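PDB 2P3E: diaminopimelate decarboxylase, which probably catalyses the pyridoxal 5'-phosphate-dependent decarboxylation of meso-diaminopimelate to L-lysine, the last step of lysine biosynthesis. Local coordinates for residues Val64-Asn69 / Gly375-Ala380. Numbering follows the deposited sequence.
Sequences VKANFN and GAYGFA
Ala-66 and Ala-376 bring the backbones of 64-69 and 375-380 to 4.6 Å between their CA atoms, and here Tyr-377 N donates to Ala-66 O (2.8 Å). Ala-66 O accepts a second bond from a water (2.8 Å), which in turn accepts from the N-H groups of Gly-378 and Ala-380 and so ties the turn of 375-380 to one carbonyl. Ala-66 also lies against the phenol of Tyr-377: its CA sits over one face, 3.9 Å from the ring centroid, in a CH-pi contact. Past this ring runs the extended chain of Lys-65, whose CE comes 3.4 Å from Tyr-377 OH. The carboxamide of Asn-67 bridges both sides. With CG anti to the backbone N (chi1 -164°), Asn-67 ND2 reaches Gly-375 O at 2.9 Å in an almost straight bond (178°) and also bonds Tyr-39, while OD1 accepts from Asn-69 N to close an Asx turn. A leucine here would probably leave Gly-375 O without this donor and free the turn leading into helix 70-78. Farther along, the side chains of Phe-68 and Phe-379 cross at about a right angle, Phe-68 CZ lying at the edge of the Phe-379 ring, 4.1 Å from Phe-379 CD2. Strand 59-63 of the pyridoxal-binding barrel leads into Lys-65, which carries no cofactor here but probably forms the Schiff base, and Tyr-377, a likely cofactor and substrate ligand, comes from the C-terminal beta domain, with Tyr-385 of the second subunit packing on it; this is consistent with the interdomain active site of fold-type III decarboxylases.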
ATOM      1  N   VAL B  64     -17.183   3.555   3.694  1.00 10.98           N
ATOM      2  CA  VAL B  64     -16.572   2.235   3.678  1.00 11.01           C
ATOM      3  C   VAL B  64     -15.061   2.256   3.366  1.00 10.60           C
ATOM      4  O   VAL B  64     -14.319   1.382   3.812  1.00 10.99           O
ATOM      5  CB  VAL B  64     -17.365   1.298   2.720  1.00 10.99           C
ATOM      6  CG1 VAL B  64     -16.727  -0.090   2.653  1.00 11.57           C
ATOM      7  CG2 VAL B  64     -18.842   1.191   3.224  1.00 12.08           C
ATOM      8  N   LYS B  65     -14.600   3.272   2.648  1.00 10.65           N
ATOM      9  CA  LYS B  65     -13.167   3.422   2.366  1.00 10.25           C
ATOM     10  C   LYS B  65     -12.267   3.393   3.620  1.00  9.96           C
ATOM     11  O   LYS B  65     -11.102   2.983   3.538  1.00  9.61           O
ATOM     12  CB  LYS B  65     -12.905   4.724   1.577  1.00 11.21           C
ATOM     13  CG  LYS B  65     -13.382   6.009   2.304  1.00  9.89           C
ATOM     14  CD  LYS B  65     -13.063   7.226   1.449  1.00 12.89           C
ATOM     15  CE  LYS B  65     -13.618   8.456   2.133  1.00 17.68           C
ATOM     16  NZ  LYS B  65     -13.220   9.665   1.367  1.00 22.61           N
ATOM     17  N   ALA B  66     -12.790   3.838   4.767  1.00  9.45           N
ATOM     18  CA  ALA B  66     -11.993   3.908   6.001  1.00  9.73           C
ATOM     19  C   ALA B  66     -11.586   2.526   6.518  1.00  9.47           C
ATOM     20  O   ALA B  66     -10.517   2.376   7.098  1.00  9.76           O
ATOM     21  CB  ALA B  66     -12.743   4.663   7.086  1.00  9.55           C
ATOM     22  N   ASN B  67     -12.456   1.538   6.324  1.00  9.72           N
ATOM     23  CA  ASN B  67     -12.288   0.189   6.878  1.00  9.79           C
ATOM     24  C   ASN B  67     -13.344  -0.745   6.296  1.00  9.91           C
ATOM     25  O   ASN B  67     -14.540  -0.515   6.503  1.00  9.65           O
ATOM     26  CB  ASN B  67     -12.433   0.201   8.412  1.00 10.13           C
ATOM     27  CG  ASN B  67     -11.891  -1.072   9.053  1.00 10.54           C
ATOM     28  OD1 ASN B  67     -12.229  -2.189   8.633  1.00 12.30           O
ATOM     29  ND2 ASN B  67     -11.037  -0.915  10.054  1.00  9.20           N
ATOM     30  N   PHE B  68     -12.901  -1.778   5.576  1.00  9.78           N
ATOM     31  CA  PHE B  68     -13.793  -2.671   4.867  1.00 10.19           C
ATOM     32  C   PHE B  68     -14.092  -3.988   5.574  1.00 10.60           C
ATOM     33  O   PHE B  68     -14.690  -4.873   4.974  1.00 10.63           O
ATOM     34  CB  PHE B  68     -13.328  -2.931   3.394  1.00 10.49           C
ATOM     35  CG  PHE B  68     -11.931  -3.451   3.253  1.00 11.61           C
ATOM     36  CD1 PHE B  68     -11.589  -4.730   3.690  1.00 13.16           C
ATOM     37  CD2 PHE B  68     -10.937  -2.653   2.661  1.00 12.39           C
ATOM     38  CE1 PHE B  68     -10.287  -5.216   3.558  1.00 14.69           C
ATOM     39  CE2 PHE B  68      -9.638  -3.130   2.513  1.00 12.52           C
ATOM     40  CZ  PHE B  68      -9.302  -4.409   2.972  1.00 12.59           C
ATOM     41  N   ASN B  69     -13.695  -4.141   6.840  1.00 10.12           N
ATOM     42  CA  ASN B  69     -13.945  -5.435   7.493  1.00 11.11           C
ATOM     43  C   ASN B  69     -15.448  -5.681   7.528  1.00 11.26           C
ATOM     44  O   ASN B  69     -16.188  -4.848   8.055  1.00 10.89           O
ATOM     45  CB  ASN B  69     -13.343  -5.485   8.910  1.00 10.67           C
ATOM     46  CG  ASN B  69     -13.558  -6.848   9.583  1.00 11.13           C
ATOM     47  OD1 ASN B  69     -14.688  -7.229   9.885  1.00 10.37           O
ATOM     48  ND2 ASN B  69     -12.479  -7.588   9.779  1.00  9.98           N
ATOM     49  N   GLY B 375      -7.720   2.671  13.324  1.00 10.35           N
ATOM     50  CA  GLY B 375      -8.946   1.983  12.887  1.00 10.20           C
ATOM     51  C   GLY B 375      -9.459   2.401  11.515  1.00 10.84           C
ATOM     52  O   GLY B 375     -10.274   1.700  10.893  1.00 10.64           O
ATOM     53  N   ALA B 376      -8.962   3.543  11.040  1.00 10.93           N
ATOM     54  CA  ALA B 376      -9.375   4.130   9.762  1.00 11.13           C
ATOM     55  C   ALA B 376      -8.157   4.342   8.886  1.00 11.03           C
ATOM     56  O   ALA B 376      -7.135   4.880   9.354  1.00 11.45           O
ATOM     57  CB  ALA B 376     -10.119   5.453   9.984  1.00 11.12           C
ATOM     58  N   TYR B 377      -8.246   3.913   7.622  1.00 10.81           N
ATOM     59  CA  TYR B 377      -7.097   4.000   6.684  1.00 10.81           C
ATOM     60  C   TYR B 377      -5.847   3.299   7.258  1.00 10.43           C
ATOM     61  O   TYR B 377      -4.718   3.750   7.071  1.00 10.16           O
ATOM     62  CB  TYR B 377      -6.832   5.481   6.322  1.00 11.18           C
ATOM     63  CG  TYR B 377      -8.123   6.181   5.949  1.00 11.57           C
ATOM     64  CD1 TYR B 377      -8.748   5.912   4.724  1.00 11.02           C
ATOM     65  CD2 TYR B 377      -8.746   7.057   6.830  1.00 11.39           C
ATOM     66  CE1 TYR B 377      -9.953   6.530   4.368  1.00 11.20           C
ATOM     67  CE2 TYR B 377      -9.970   7.677   6.489  1.00 12.25           C
ATOM     68  CZ  TYR B 377     -10.556   7.404   5.261  1.00 10.89           C
ATOM     69  OH  TYR B 377     -11.741   8.018   4.928  1.00 12.51           O
ATOM     70  N   GLY B 378      -6.082   2.207   7.987  1.00  9.93           N
ATOM     71  CA  GLY B 378      -5.004   1.403   8.581  1.00  8.96           C
ATOM     72  C   GLY B 378      -4.928   0.082   7.833  1.00  8.62           C
ATOM     73  O   GLY B 378      -4.250  -0.039   6.810  1.00  7.68           O
ATOM     74  N   PHE B 379      -5.682  -0.909   8.296  1.00  8.94           N
ATOM     75  CA  PHE B 379      -5.756  -2.148   7.545  1.00  9.47           C
ATOM     76  C   PHE B 379      -6.177  -1.917   6.089  1.00  9.47           C
ATOM     77  O   PHE B 379      -5.736  -2.637   5.196  1.00 10.18           O
ATOM     78  CB  PHE B 379      -6.714  -3.177   8.188  1.00  9.26           C
ATOM     79  CG  PHE B 379      -6.543  -4.560   7.617  1.00  9.54           C
ATOM     80  CD1 PHE B 379      -5.663  -5.464   8.211  1.00 11.51           C
ATOM     81  CD2 PHE B 379      -7.219  -4.942   6.456  1.00  8.85           C
ATOM     82  CE1 PHE B 379      -5.480  -6.756   7.673  1.00 10.50           C
ATOM     83  CE2 PHE B 379      -7.024  -6.222   5.893  1.00  9.55           C
ATOM     84  CZ  PHE B 379      -6.152  -7.125   6.505  1.00  8.96           C
ATOM     85  N   ALA B 380      -7.023  -0.921   5.854  1.00  9.80           N
ATOM     86  CA  ALA B 380      -7.547  -0.623   4.521  1.00 10.95           C
ATOM     87  C   ALA B 380      -6.434  -0.410   3.466  1.00 11.50           C
ATOM     88  O   ALA B 380      -6.621  -0.734   2.290  1.00 11.03           O
ATOM     89  CB  ALA B 380      -8.511   0.581   4.565  1.00 10.46           C
TER
HETATM   90  O   HOH W   1      -8.535   0.564   8.038  1.00  7.58           O